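Local coordinates for protein fructose-1,6-bisphosphatase (Pyrococcus furiosus, PDB 1XI6) that hydrolyses the 1-phosphate of fructose 1,6-bisphosphate to give fructose 6-phosphate, using magnesium, and in vitro acts weakly on inositol-1-phosphate and some other phosphate esters, at residues Val113-Asp117 / Asp234-Asn238. Residues are numbered along the deposited sequence; the frame is centred on the assembly and turned at random.
Sequences VFKKD and DISFN
Phe237 drives the edge of its ring into one face of Phe114, a T-shaped pair with centroids 4.7 Å apart and planes at 66°. Its CE2 sits over the middle of the Phe114 ring, 3.4 Å above the plane, while CZ slides toward the root of that ring, 3.5 Å from Phe114 CG. Phe114 gets there with CG anti to its own carbonyl carbon (chi1 -64°), which swings the ring off the strand toward residues 234-238. Phe237 has the same kind of first torsion (chi1 -73°) and points its ring at Phe114 from the loop. The CE1-CZ edge of the same ring meets the turn that follows the strand: Lys116 O lies at this edge, near the ring plane, 3.3 Å from Phe237 CE1, an approach consistent with the polarity of an aromatic edge. Asp117 brings its carboxylate in obliquely, with OD1 3.6 Å from the same CE1. Strand 108-115 is a middle strand of the large mixed sheet of the inositol monophosphatase fold, hairpinned to strand 118-126, and the aromatic pair packs the loop between strands 224-226 and 243-248, both of the second sheet, against its end and the turn beyond. At the other end of the Phe114 ring, Ile235 offers its CG2 methyl to CZ at 4.0 Å, the two side chains crossing at about a right angle. Ile216 of helix 208-219 and Ile90 of the neighbouring strand also pack on Phe114. With a leucine in place of Phe114 the flat face under CE2 is gone, and the Phe237 ring would probably be freer to shift or turn. Just past Phe237, Asn238 OD1 accepts hydrogen bonds from the backbone N of Thr240 and Asp241.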
loop_
_atom_site.group_PDB
_atom_site.type_symbol
_atom_site.label_atom_id
_atom_site.label_comp_id
_atom_site.label_asym_id
_atom_site.label_seq_id
_atom_site.Cartn_x
_atom_site.Cartn_y
_atom_site.Cartn_z
ATOM N N VAL A 113 -2.171 9.272 -5.565
ATOM C CA VAL A 113 -2.147 10.517 -6.348
ATOM C C VAL A 113 -2.716 11.678 -5.543
ATOM O O VAL A 113 -3.886 11.664 -5.135
ATOM C CB VAL A 113 -2.945 10.374 -7.676
ATOM C CG1 VAL A 113 -3.080 11.715 -8.394
ATOM C CG2 VAL A 113 -2.290 9.349 -8.585
ATOM N N PHE A 114 -1.878 12.682 -5.325
ATOM C CA PHE A 114 -2.280 13.874 -4.587
ATOM C C PHE A 114 -2.399 15.077 -5.508
ATOM O O PHE A 114 -1.585 15.261 -6.420
ATOM C CB PHE A 114 -1.284 14.175 -3.471
ATOM C CG PHE A 114 -1.211 13.114 -2.416
ATOM C CD1 PHE A 114 -0.469 11.946 -2.623
ATOM C CD2 PHE A 114 -1.865 13.282 -1.202
ATOM C CE1 PHE A 114 -0.393 10.957 -1.635
ATOM C CE2 PHE A 114 -1.795 12.298 -0.211
ATOM C CZ PHE A 114 -1.060 11.135 -0.431
ATOM N N LYS A 115 -3.436 15.873 -5.267
ATOM C CA LYS A 115 -3.556 17.207 -5.839
ATOM C C LYS A 115 -3.200 18.169 -4.719
ATOM O O LYS A 115 -4.004 18.407 -3.810
ATOM C CB LYS A 115 -4.976 17.459 -6.340
ATOM C CG LYS A 115 -5.137 18.777 -7.053
ATOM C CD LYS A 115 -6.559 18.987 -7.515
ATOM C CE LYS A 115 -6.586 19.811 -8.786
ATOM N NZ LYS A 115 -7.779 20.698 -8.839
ATOM N N LYS A 116 -1.985 18.706 -4.785
ATOM C CA LYS A 116 -1.415 19.519 -3.704
ATOM C C LYS A 116 -1.224 18.649 -2.455
ATOM O O LYS A 116 -0.355 17.772 -2.454
ATOM C CB LYS A 116 -2.234 20.805 -3.441
ATOM C CG LYS A 116 -2.143 21.850 -4.573
ATOM C CD LYS A 116 -3.054 23.063 -4.360
ATOM C CE LYS A 116 -4.413 22.908 -5.070
ATOM N NZ LYS A 116 -5.362 24.033 -4.773
ATOM N N ASP A 117 -2.024 18.858 -1.414
ATOM C CA ASP A 117 -1.860 18.083 -0.173
ATOM C C ASP A 117 -3.030 17.134 0.142
ATOM O O ASP A 117 -2.956 16.326 1.069
ATOM C CB ASP A 117 -1.542 19.011 1.020
ATOM C CG ASP A 117 -0.030 19.124 1.304
ATOM O OD1 ASP A 117 0.793 18.980 0.366
ATOM O OD2 ASP A 117 0.347 19.358 2.477
ATOM N N ASP A 234 -0.433 10.828 9.480
ATOM C CA ASP A 234 -0.343 11.783 8.355
ATOM C C ASP A 234 0.713 11.332 7.343
ATOM O O ASP A 234 1.832 10.938 7.719
ATOM C CB ASP A 234 -0.083 13.229 8.829
ATOM C CG ASP A 234 1.013 13.314 9.878
ATOM O OD2 ASP A 234 2.190 13.465 9.491
ATOM N N ILE A 235 0.340 11.399 6.061
ATOM C CA ILE A 235 1.188 10.932 4.953
ATOM C C ILE A 235 2.173 12.006 4.437
ATOM O O ILE A 235 1.797 12.879 3.637
ATOM C CB ILE A 235 0.318 10.382 3.772
ATOM C CG1 ILE A 235 -0.689 9.317 4.255
ATOM C CG2 ILE A 235 1.211 9.842 2.636
ATOM C CD1 ILE A 235 -0.050 8.086 4.973
ATOM N N SER A 236 3.429 11.931 4.897
ATOM C CA SER A 236 4.517 12.792 4.377
ATOM C C SER A 236 4.872 12.451 2.925
ATOM O O SER A 236 4.770 11.291 2.513
ATOM C CB SER A 236 5.788 12.664 5.226
ATOM O OG SER A 236 5.628 13.224 6.521
ATOM N N PHE A 237 5.297 13.455 2.160
ATOM C CA PHE A 237 5.726 13.230 0.780
ATOM C C PHE A 237 7.216 12.838 0.686
ATOM O O PHE A 237 7.933 13.303 -0.213
ATOM C CB PHE A 237 5.436 14.460 -0.105
ATOM C CG PHE A 237 3.966 14.679 -0.437
ATOM C CD1 PHE A 237 3.562 15.873 -1.042
ATOM C CD2 PHE A 237 2.988 13.714 -0.156
ATOM C CE1 PHE A 237 2.216 16.100 -1.364
ATOM C CE2 PHE A 237 1.643 13.939 -0.475
ATOM C CZ PHE A 237 1.260 15.133 -1.077
ATOM N N ASN A 238 7.685 11.988 1.603
ATOM C CA ASN A 238 9.071 11.484 1.537
ATOM C C ASN A 238 9.177 9.947 1.503
ATOM O O ASN A 238 8.176 9.250 1.665
ATOM C CB ASN A 238 9.924 12.085 2.668
ATOM C CG ASN A 238 9.460 11.654 4.059
ATOM O OD1 ASN A 238 9.566 10.473 4.436
ATOM N ND2 ASN A 238 8.955 12.616 4.837
#